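Local coordinates for protein sugar ABC transporter (Agrobacterium radiobacter, PDB 4RXT) that probably captures sugars for uptake by an ABC transporter and here holds alpha-L-arabinopyranose in the cleft between two lobes, at residues V11-T15 against L40-E45; Y18-A24 against Q247-G253; V48-I52 against P70-L76. All blocks are in the same frame, centred on the assembly; numbering follows the deposited sequence.

Interaction 1: residues V11-T15 against L40-E45; sequences VKDTT and LGAQAE. With ARA (alpha-L-arabinopyranose), chain B.
Glu-45 OE1 is gripped from two sides: hydroxyl O4 of the arabinopyranose donates to OE1 (2.7 Å), and a water that accepts from Lys-12 NZ probably donates to it as well. The ammonium in turn donates to the sugar, NZ to O3 3.1 Å. Lys-12 NZ and Glu-45 OE1 themselves stay 4.3 Å apart, beyond a salt bridge, so water and sugar link the opposite charges. Lys-12 is extended from CG to NZ and runs at a slant past Glu-45, with CD 3.8 Å from the carboxylate carbon CD. Trp-19 NE1 holds the second oxygen, OE2, which fixes the rotation of the carboxylate. Lys-12 directly follows strand 9-11 and Glu-45 lies in the loop after strand 39-41; the strands are parallel neighbours joined by helix 17-33 in a beta-alpha-beta crossover, and here a periplasmic binding protein lobe presents its loops to the ligand. The strand ends are tied by Val-11 N to Leu-40 O and, further on, by Thr-14 N to Ala-42 O (3.0 Å, 165°). A water bridges Val-11 O and Ala-42 N. Asp-13 has CG anti to the backbone N (chi1 179°), which lays OD1 3.2 Å from Gln-43 C and closes an Asx turn: OD1 accepts from Thr-15 N (2.9 Å) and Thr-15 OG1 (2.6 Å), both on one face of the carboxylate. Another water joins Asp-13 OD2 to Gln-43 O.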
loop_
_atom_site.group_PDB
_atom_site.type_symbol
_atom_site.label_atom_id
_atom_site.label_comp_id
_atom_site.label_asym_id
_atom_site.label_seq_id
_atom_site.Cartn_x
_atom_site.Cartn_y
_atom_site.Cartn_z
ATOM N N VAL A 11 -9.870 8.179 -0.002
ATOM C CA VAL A 11 -9.051 6.982 0.071
ATOM C C VAL A 11 -9.535 5.931 -0.916
ATOM O O VAL A 11 -10.605 6.093 -1.508
ATOM C CB VAL A 11 -8.980 6.414 1.486
ATOM C CG1 VAL A 11 -8.334 7.444 2.422
ATOM C CG2 VAL A 11 -10.368 6.004 1.975
ATOM N N LYS A 12 -8.737 4.881 -1.130
ATOM C CA LYS A 12 -9.146 3.823 -2.091
ATOM C C LYS A 12 -10.305 2.963 -1.565
ATOM O O LYS A 12 -11.075 2.430 -2.343
ATOM C CB LYS A 12 -7.979 2.884 -2.426
ATOM C CG LYS A 12 -6.760 3.538 -3.047
ATOM C CD LYS A 12 -5.802 2.493 -3.563
ATOM C CE LYS A 12 -4.535 3.082 -4.140
ATOM N NZ LYS A 12 -3.730 2.001 -4.787
ATOM N N ASP A 13 -10.346 2.718 -0.242
ATOM C CA ASP A 13 -11.309 1.756 0.313
ATOM C C ASP A 13 -11.443 2.011 1.810
ATOM O O ASP A 13 -10.534 1.734 2.582
ATOM C CB ASP A 13 -10.837 0.314 0.046
ATOM C CG ASP A 13 -11.799 -0.777 0.632
ATOM O OD1 ASP A 13 -12.755 -0.445 1.372
ATOM O OD2 ASP A 13 -11.575 -1.981 0.389
ATOM N N THR A 14 -12.592 2.537 2.204
ATOM C CA THR A 14 -12.833 2.901 3.614
ATOM C C THR A 14 -12.941 1.723 4.583
ATOM O O THR A 14 -12.878 1.942 5.784
ATOM C CB THR A 14 -14.118 3.748 3.746
ATOM O OG1 THR A 14 -15.249 2.978 3.282
ATOM C CG2 THR A 14 -13.997 5.070 2.971
ATOM N N THR A 15 -13.107 0.510 4.064
ATOM C CA THR A 15 -13.216 -0.710 4.874
ATOM C C THR A 15 -11.882 -1.378 5.211
ATOM O O THR A 15 -11.836 -2.331 5.964
ATOM C CB THR A 15 -14.108 -1.764 4.172
ATOM O OG1 THR A 15 -13.424 -2.326 3.042
ATOM C CG2 THR A 15 -15.434 -1.148 3.707
ATOM N N LEU A 40 -13.794 10.453 2.748
ATOM C CA LEU A 40 -14.464 9.990 1.539
ATOM C C LEU A 40 -13.788 8.769 0.949
ATOM O O LEU A 40 -12.594 8.532 1.178
ATOM C CB LEU A 40 -14.521 11.090 0.479
ATOM C CG LEU A 40 -15.117 12.442 0.902
ATOM C CD1 LEU A 40 -15.125 13.398 -0.281
ATOM C CD2 LEU A 40 -16.507 12.300 1.514
ATOM N N GLY A 41 -14.553 8.010 0.165
ATOM C CA GLY A 41 -13.995 6.853 -0.510
ATOM C C GLY A 41 -15.028 5.766 -0.772
ATOM O O GLY A 41 -16.079 5.703 -0.110
ATOM N N ALA A 42 -14.742 4.947 -1.785
ATOM C CA ALA A 42 -15.527 3.783 -2.106
ATOM C C ALA A 42 -15.206 2.698 -1.086
ATOM O O ALA A 42 -14.390 2.898 -0.167
ATOM C CB ALA A 42 -15.254 3.316 -3.546
ATOM N N GLN A 43 -15.869 1.560 -1.242
ATOM C CA GLN A 43 -15.746 0.439 -0.259
ATOM C C GLN A 43 -15.008 -0.734 -0.918
ATOM O O GLN A 43 -15.067 -1.878 -0.467
ATOM C CB GLN A 43 -17.115 0.019 0.241
ATOM C CG GLN A 43 -17.712 0.941 1.295
ATOM C CD GLN A 43 -17.991 2.330 0.755
ATOM O OE1 GLN A 43 -17.423 3.332 1.237
ATOM N NE2 GLN A 43 -18.866 2.407 -0.245
ATOM N N ALA A 44 -14.289 -0.433 -2.000
ATOM C CA ALA A 44 -13.435 -1.418 -2.642
ATOM C C ALA A 44 -12.399 -0.673 -3.452
ATOM O O ALA A 44 -12.740 0.273 -4.150
ATOM C CB ALA A 44 -14.215 -2.346 -3.546
ATOM N N GLU A 45 -11.153 -1.136 -3.410
ATOM C CA GLU A 45 -10.077 -0.557 -4.255
ATOM C C GLU A 45 -10.366 -0.747 -5.762
ATOM O O GLU A 45 -9.901 0.018 -6.638
ATOM C CB GLU A 45 -8.693 -1.158 -3.934
ATOM C CG GLU A 45 -8.223 -0.901 -2.521
ATOM C CD GLU A 45 -6.715 -0.957 -2.319
ATOM O OE1 GLU A 45 -5.966 -1.369 -3.225
ATOM O OE2 GLU A 45 -6.326 -0.611 -1.189
HETATM C C1 ARA B . -1.410 -0.571 0.765
HETATM C C2 ARA B . -1.045 0.180 -0.530
HETATM C C3 ARA B . -2.310 0.732 -1.166
HETATM C C4 ARA B . -3.380 -0.361 -1.337
HETATM C C5 ARA B . -3.062 -1.561 -0.549
HETATM O O1 ARA B . -0.231 -1.367 0.727
HETATM O O2 ARA B . -0.160 1.281 -0.249
HETATM O O3 ARA B . -1.945 1.392 -2.389
HETATM O O4 ARA B . -3.396 -0.925 -2.651
HETATM O O5 ARA B . -2.622 -1.314 0.797
HETATM O O HOH W 1 -12.417 5.465 -3.399
HETATM O O HOH W 2 -5.205 -0.115 -5.604
HETATM O O HOH W 3 -13.161 -4.070 -0.006
HETATM O O HOH W 4 -15.658 -3.986 1.894
#

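Interaction 2: residues Y18-A24 against Q247-G253. With ARA (alpha-L-arabinopyranose), chain B.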
loop_
_atom_site.group_PDB
_atom_site.type_symbol
_atom_site.label_atom_id
_atom_site.label_comp_id
_atom_site.label_asym_id
_atom_site.label_seq_id
_atom_site.Cartn_x
_atom_site.Cartn_y
_atom_site.Cartn_z
ATOM N N TYR A 18 -5.652 -0.392 6.541
ATOM C CA TYR A 18 -4.619 0.514 6.091
ATOM C C TYR A 18 -5.174 1.934 5.849
ATOM O O TYR A 18 -4.607 2.929 6.311
ATOM C CB TYR A 18 -4.021 -0.012 4.801
ATOM C CG TYR A 18 -2.947 0.888 4.241
ATOM C CD1 TYR A 18 -1.624 0.797 4.660
ATOM C CD2 TYR A 18 -3.244 1.838 3.244
ATOM C CE1 TYR A 18 -0.640 1.619 4.123
ATOM C CE2 TYR A 18 -2.259 2.665 2.733
ATOM C CZ TYR A 18 -0.955 2.530 3.138
ATOM O OH TYR A 18 0.037 3.337 2.619
ATOM N N TRP A 19 -6.270 2.001 5.091
ATOM C CA TRP A 19 -6.891 3.307 4.794
ATOM C C TRP A 19 -7.488 3.963 6.012
ATOM O O TRP A 19 -7.551 5.170 6.089
ATOM C CB TRP A 19 -7.923 3.223 3.641
ATOM C CG TRP A 19 -7.246 2.851 2.367
ATOM C CD1 TRP A 19 -7.332 1.674 1.722
ATOM C CD2 TRP A 19 -6.228 3.603 1.720
ATOM N NE1 TRP A 19 -6.453 1.639 0.669
ATOM C CE2 TRP A 19 -5.772 2.830 0.641
ATOM C CE3 TRP A 19 -5.670 4.853 1.940
ATOM C CZ2 TRP A 19 -4.800 3.281 -0.197
ATOM C CZ3 TRP A 19 -4.711 5.305 1.101
ATOM C CH2 TRP A 19 -4.282 4.520 0.056
ATOM N N GLN A 20 -7.923 3.146 6.966
ATOM C CA GLN A 20 -8.405 3.689 8.254
ATOM C C GLN A 20 -7.279 4.375 9.042
ATOM O O GLN A 20 -7.502 5.367 9.738
ATOM C CB GLN A 20 -9.088 2.609 9.071
ATOM C CG GLN A 20 -10.398 2.208 8.411
ATOM C CD GLN A 20 -10.949 0.859 8.830
ATOM O OE1 GLN A 20 -10.408 0.184 9.721
ATOM N NE2 GLN A 20 -12.027 0.431 8.150
ATOM N N ILE A 21 -6.054 3.909 8.871
ATOM C CA ILE A 21 -4.892 4.574 9.501
ATOM C C ILE A 21 -4.676 5.930 8.832
ATOM O O ILE A 21 -4.515 6.938 9.478
ATOM C CB ILE A 21 -3.587 3.755 9.420
ATOM C CG1 ILE A 21 -3.708 2.425 10.194
ATOM C CG2 ILE A 21 -2.423 4.581 9.994
ATOM C CD1 ILE A 21 -2.602 1.427 9.863
ATOM N N VAL A 22 -4.686 5.937 7.490
ATOM C CA VAL A 22 -4.615 7.203 6.715
ATOM C C VAL A 22 -5.687 8.192 7.176
ATOM O O VAL A 22 -5.411 9.366 7.426
ATOM C CB VAL A 22 -4.745 6.953 5.203
ATOM C CG1 VAL A 22 -4.781 8.276 4.436
ATOM C CG2 VAL A 22 -3.637 6.046 4.716
ATOM N N LEU A 23 -6.927 7.708 7.311
ATOM C CA LEU A 23 -8.034 8.569 7.734
ATOM C C LEU A 23 -7.878 9.078 9.177
ATOM O O LEU A 23 -8.192 10.218 9.453
ATOM C CB LEU A 23 -9.384 7.841 7.576
ATOM C CG LEU A 23 -9.863 7.566 6.157
ATOM C CD1 LEU A 23 -11.153 6.759 6.221
ATOM C CD2 LEU A 23 -10.027 8.849 5.352
ATOM N N ALA A 24 -7.367 8.220 10.059
ATOM C CA ALA A 24 -7.027 8.662 11.387
ATOM C C ALA A 24 -5.993 9.836 11.386
ATOM O O ALA A 24 -6.139 10.828 12.140
ATOM C CB ALA A 24 -6.557 7.482 12.235
ATOM N N GLN A 247 4.824 0.757 5.802
ATOM C CA GLN A 247 4.816 2.118 5.313
ATOM C C GLN A 247 4.416 3.062 6.440
ATOM O O GLN A 247 4.314 2.638 7.583
ATOM C CB GLN A 247 3.778 2.199 4.194
ATOM C CG GLN A 247 3.973 1.230 3.037
ATOM C CD GLN A 247 2.947 1.473 1.950
ATOM O OE1 GLN A 247 3.096 2.364 1.090
ATOM N NE2 GLN A 247 1.861 0.711 2.000
ATOM N N ASP A 248 4.181 4.335 6.129
ATOM C CA ASP A 248 3.693 5.330 7.107
ATOM C C ASP A 248 2.373 5.960 6.651
ATOM O O ASP A 248 2.308 7.154 6.339
ATOM C CB ASP A 248 4.739 6.417 7.426
ATOM C CG ASP A 248 4.479 7.132 8.754
ATOM O OD1 ASP A 248 3.390 6.972 9.341
ATOM O OD2 ASP A 248 5.394 7.896 9.156
ATOM N N PRO A 249 1.294 5.163 6.643
ATOM C CA PRO A 249 0.018 5.699 6.223
ATOM C C PRO A 249 -0.500 6.836 7.109
ATOM O O PRO A 249 -1.129 7.744 6.591
ATOM C CB PRO A 249 -0.933 4.485 6.290
ATOM C CG PRO A 249 -0.243 3.493 7.201
ATOM C CD PRO A 249 1.221 3.717 6.856
ATOM N N TYR A 250 -0.263 6.775 8.428
ATOM C CA TYR A 250 -0.706 7.860 9.323
ATOM C C TYR A 250 -0.143 9.199 8.864
ATOM O O TYR A 250 -0.868 10.190 8.744
ATOM C CB TYR A 250 -0.307 7.586 10.762
ATOM C CG TYR A 250 -0.917 8.554 11.753
ATOM C CD1 TYR A 250 -2.145 8.287 12.308
ATOM C CD2 TYR A 250 -0.259 9.736 12.104
ATOM C CE1 TYR A 250 -2.720 9.151 13.251
ATOM C CE2 TYR A 250 -0.808 10.624 13.013
ATOM C CZ TYR A 250 -2.037 10.343 13.590
ATOM O OH TYR A 250 -2.559 11.228 14.506
ATOM N N ARG A 251 1.155 9.213 8.555
ATOM C CA ARG A 251 1.793 10.445 8.076
ATOM C C ARG A 251 1.253 10.891 6.729
ATOM O O ARG A 251 1.082 12.073 6.513
ATOM C CB ARG A 251 3.316 10.286 8.029
ATOM C CG ARG A 251 4.025 11.509 7.476
ATOM C CD ARG A 251 5.497 11.293 7.343
ATOM N NE ARG A 251 6.139 12.501 6.862
ATOM C CZ ARG A 251 7.412 12.563 6.488
ATOM N NH1 ARG A 251 8.179 11.479 6.535
ATOM N NH2 ARG A 251 7.922 13.712 6.090
ATOM N N MET A 252 1.029 9.944 5.807
ATOM C CA MET A 252 0.406 10.295 4.527
ATOM C C MET A 252 -0.913 11.071 4.743
ATOM O O MET A 252 -1.175 12.088 4.071
ATOM C CB MET A 252 0.197 9.070 3.613
ATOM C CG MET A 252 1.467 8.447 3.017
ATOM S SD MET A 252 0.984 6.950 2.043
ATOM C CE MET A 252 2.209 5.778 2.648
ATOM N N GLY A 253 -1.745 10.619 5.679
ATOM C CA GLY A 253 -2.994 11.299 6.007
ATOM C C GLY A 253 -2.778 12.653 6.673
ATOM O O GLY A 253 -3.344 13.662 6.256
HETATM C C1 ARA B . -1.410 -0.571 0.765
HETATM C C2 ARA B . -1.045 0.180 -0.530
HETATM C C3 ARA B . -2.310 0.732 -1.166
HETATM C C4 ARA B . -3.380 -0.361 -1.337
HETATM C C5 ARA B . -3.062 -1.561 -0.549
HETATM O O1 ARA B . -0.231 -1.367 0.727
HETATM O O2 ARA B . -0.160 1.281 -0.249
HETATM O O3 ARA B . -1.945 1.392 -2.389
HETATM O O4 ARA B . -3.396 -0.925 -2.651
HETATM O O5 ARA B . -2.622 -1.314 0.797
#
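Helix 18-24 and the first turn of helix 249-253 run in roughly the same direction, their axes 6.8 Å apart at closest approach and crossing at -43°. Val-22 and Gly-253 bring their backbones together, CA to CA 4.5 Å, and the meeting is close enough for a CA-H...O contact from Gly-253 CA to Val-22 O, 3.4 Å. Pro-249, at the start of its helix, packs into the side of helix 18-24: its CB presses on Val-22 CG2 at a tight 3.5 Å, while CG meets Ile-21 CG2. The same CB makes a CH-pi contact over one face of Tyr-18, 3.9 Å from the ring centroid. Sugar C1 lies over the centre of the opposite face, so the ring is sandwiched between protein and ligand; CG anti to the backbone N (chi1 179°) places it there. Tyr-18 OH bonds to Asp-93, with Met-252 CE packed 3.3 Å from OH. Gln-247 NE2 donates to sugar O2 (3.1 Å, 170°) and to Asp-227, while OE1 takes a bond from Thr-107, which holds the amide in place. Helix 249-264 follows strand 243-246 of the other lobe's sheet, whereas Val-22 and Trp-19 rest on strand 9-11, so the chain returning from one lobe packs here against the other.

Interaction 3: residues V48-I52 against P70-L76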
loop_
_atom_site.group_PDB
_atom_site.type_symbol
_atom_site.label_atom_id
_atom_site.label_comp_id
_atom_site.label_asym_id
_atom_site.label_seq_id
_atom_site.Cartn_x
_atom_site.Cartn_y
_atom_site.Cartn_z
ATOM N N VAL A 48 -13.214 1.680 -9.259
ATOM C CA VAL A 48 -12.530 2.844 -9.774
ATOM C C VAL A 48 -13.537 3.931 -10.132
ATOM O O VAL A 48 -13.332 5.103 -9.847
ATOM C CB VAL A 48 -11.704 2.440 -10.987
ATOM C CG1 VAL A 48 -10.980 3.638 -11.583
ATOM C CG2 VAL A 48 -10.694 1.376 -10.620
ATOM N N ASN A 49 -14.639 3.519 -10.753
ATOM C CA ASN A 49 -15.719 4.448 -11.096
ATOM C C ASN A 49 -16.217 5.146 -9.832
ATOM O O ASN A 49 -16.505 6.335 -9.842
ATOM C CB ASN A 49 -16.889 3.701 -11.761
ATOM C CG ASN A 49 -17.939 4.630 -12.324
ATOM O OD1 ASN A 49 -17.627 5.629 -12.972
ATOM N ND2 ASN A 49 -19.180 4.285 -12.126
ATOM N N GLY A 50 -16.311 4.367 -8.742
ATOM C CA GLY A 50 -16.773 4.862 -7.478
ATOM C C GLY A 50 -15.896 5.991 -7.013
ATOM O O GLY A 50 -16.385 7.036 -6.568
ATOM N N GLN A 51 -14.597 5.789 -7.101
ATOM C CA GLN A 51 -13.672 6.853 -6.705
ATOM C C GLN A 51 -13.780 8.087 -7.612
ATOM O O GLN A 51 -13.742 9.212 -7.150
ATOM C CB GLN A 51 -12.225 6.349 -6.653
ATOM C CG GLN A 51 -11.352 7.352 -5.933
ATOM C CD GLN A 51 -9.885 7.005 -5.901
ATOM O OE1 GLN A 51 -9.246 6.854 -6.928
ATOM N NE2 GLN A 51 -9.340 6.874 -4.709
ATOM N N ILE A 52 -13.887 7.848 -8.916
ATOM C CA ILE A 52 -14.001 8.960 -9.857
ATOM C C ILE A 52 -15.255 9.813 -9.545
ATOM O O ILE A 52 -15.200 11.041 -9.520
ATOM C CB ILE A 52 -13.976 8.457 -11.309
ATOM C CG1 ILE A 52 -12.604 7.866 -11.649
ATOM C CG2 ILE A 52 -14.272 9.612 -12.278
ATOM C CD1 ILE A 52 -12.597 7.113 -12.969
ATOM N N PRO A 70 -5.083 7.925 -5.498
ATOM C CA PRO A 70 -5.686 7.415 -6.718
ATOM C C PRO A 70 -5.685 5.897 -6.782
ATOM O O PRO A 70 -4.646 5.270 -6.674
ATOM C CB PRO A 70 -4.827 8.010 -7.832
ATOM C CG PRO A 70 -4.130 9.178 -7.226
ATOM C CD PRO A 70 -3.977 8.861 -5.758
ATOM N N THR A 71 -6.856 5.311 -7.041
ATOM C CA THR A 71 -6.982 3.881 -6.957
ATOM C C THR A 71 -6.397 3.107 -8.137
ATOM O O THR A 71 -5.922 2.000 -7.984
ATOM C CB THR A 71 -8.419 3.473 -6.603
ATOM O OG1 THR A 71 -8.395 2.146 -6.052
ATOM C CG2 THR A 71 -9.313 3.565 -7.819
ATOM N N GLU A 72 -6.386 3.718 -9.324
ATOM C CA GLU A 72 -5.887 3.064 -10.530
ATOM C C GLU A 72 -5.126 4.191 -11.263
ATOM O O GLU A 72 -5.617 5.319 -11.374
ATOM C CB GLU A 72 -7.088 2.509 -11.350
ATOM C CG GLU A 72 -6.839 1.292 -12.260
ATOM C CD GLU A 72 -6.437 1.614 -13.704
ATOM O OE1 GLU A 72 -6.450 2.774 -14.123
ATOM O OE2 GLU A 72 -6.095 0.667 -14.438
ATOM N N PHE A 73 -3.927 3.872 -11.758
ATOM C CA PHE A 73 -3.002 4.856 -12.314
ATOM C C PHE A 73 -3.527 5.572 -13.567
ATOM O O PHE A 73 -3.580 6.799 -13.616
ATOM C CB PHE A 73 -1.646 4.166 -12.639
ATOM C CG PHE A 73 -0.631 5.068 -13.250
ATOM C CD1 PHE A 73 0.201 5.826 -12.470
ATOM C CD2 PHE A 73 -0.505 5.146 -14.641
ATOM C CE1 PHE A 73 1.140 6.684 -13.046
ATOM C CE2 PHE A 73 0.430 5.999 -15.223
ATOM C CZ PHE A 73 1.260 6.767 -14.426
ATOM N N LYS A 74 -3.888 4.792 -14.582
ATOM C CA LYS A 74 -4.337 5.389 -15.837
ATOM C C LYS A 74 -5.705 6.050 -15.679
ATOM O O LYS A 74 -5.901 7.209 -16.048
ATOM C CB LYS A 74 -4.385 4.361 -16.986
ATOM C CG LYS A 74 -4.526 4.939 -18.400
ATOM C CD LYS A 74 -3.877 3.982 -19.406
ATOM C CE LYS A 74 -3.654 4.585 -20.788
ATOM N NZ LYS A 74 -3.761 3.571 -21.889
ATOM N N ALA A 75 -6.652 5.336 -15.070
ATOM C CA ALA A 75 -8.056 5.820 -15.025
ATOM C C ALA A 75 -8.258 7.128 -14.230
ATOM O O ALA A 75 -9.205 7.865 -14.455
ATOM C CB ALA A 75 -8.973 4.747 -14.463
ATOM N N LEU A 76 -7.374 7.385 -13.275
ATOM C CA LEU A 76 -7.476 8.587 -12.455
ATOM C C LEU A 76 -6.741 9.794 -13.048
ATOM O O LEU A 76 -6.875 10.887 -12.553
ATOM C CB LEU A 76 -7.069 8.312 -10.972
ATOM C CG LEU A 76 -8.194 7.904 -9.991
ATOM C CD1 LEU A 76 -9.168 9.050 -9.669
ATOM C CD2 LEU A 76 -8.914 6.664 -10.508
#
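Gln-51 and Thr-71 make the polar link: Thr-71 N donates to Gln-51 OE1 (2.8 Å), 123° from the C=O bond and tilted 20° out of the carbonyl plane. Gln-51 is extended, with CG anti to the backbone N (chi1 -166°), so the amide stretches from the helix to the loop. Its other end, NE2, donates to Ser-69 O; the two bonds take hold of the loop before and after Pro-70 and fix the rotation of the amide. Thr-71 OG1 bonds elsewhere, to Glu-45 O, leaving its methyl CG2 for the helix. Inside the loop a bend at chi2 brings the Glu-72 carboxylate back to its own turn, where OE1 accepts from Ala-75 N (2.7 Å).

Helix 48-60 links strands 39-41 and 66-68, which lie on opposite sides of strand 9-11 in the parallel sheet of one lobe of the periplasmic binding protein fold. Residues 70-76 form the loop leaving strand 66-68, so the contact joins the start of a helix to the loop after the following strand.

The apolar packing centres on Val-48, whose two methyls divide the work. CG1 sits against Ala-75 CB (3.7 Å) and Leu-76 CD2 (3.8 Å); CG2 touches Thr-71 CG2 and Glu-72 CB. One turn on, Ile-52 and Leu-76 lie alongside each other, pointing opposite ways, Ile-52 CG1 to Leu-76 CD2 4.0 Å, and Ile-52 CD1 lies against Ala-75 O. Leu-76 lies across the Gln-51 side chain, its CG 3.4 Å from Gln-51 OE1, thereby covering the acceptor of the Thr-71 bond with hydrocarbon.

Interactions 1 and 2 both touch the arabinopyranose, their centres 13 Å apart: interaction 1 brings charged groups to O3 and O4, interaction 2 an aromatic face and an amide at O2. The two also join directly, Thr-14 O to Gln-20 NE2 2.9 Å in a probable hydrogen bond. Interaction 3 is second shell. The Thr-71 side chain is about 7 Å from the sugar, but its loop borders interaction 1, with Pro-70 O 3.3 Å from Lys-12 CE, so the loop packs directly against this ligand-binding lysine. Interactions 2 and 3 do not touch, their nearest atoms about 7 Å apart; the loops of interaction 1 connect them.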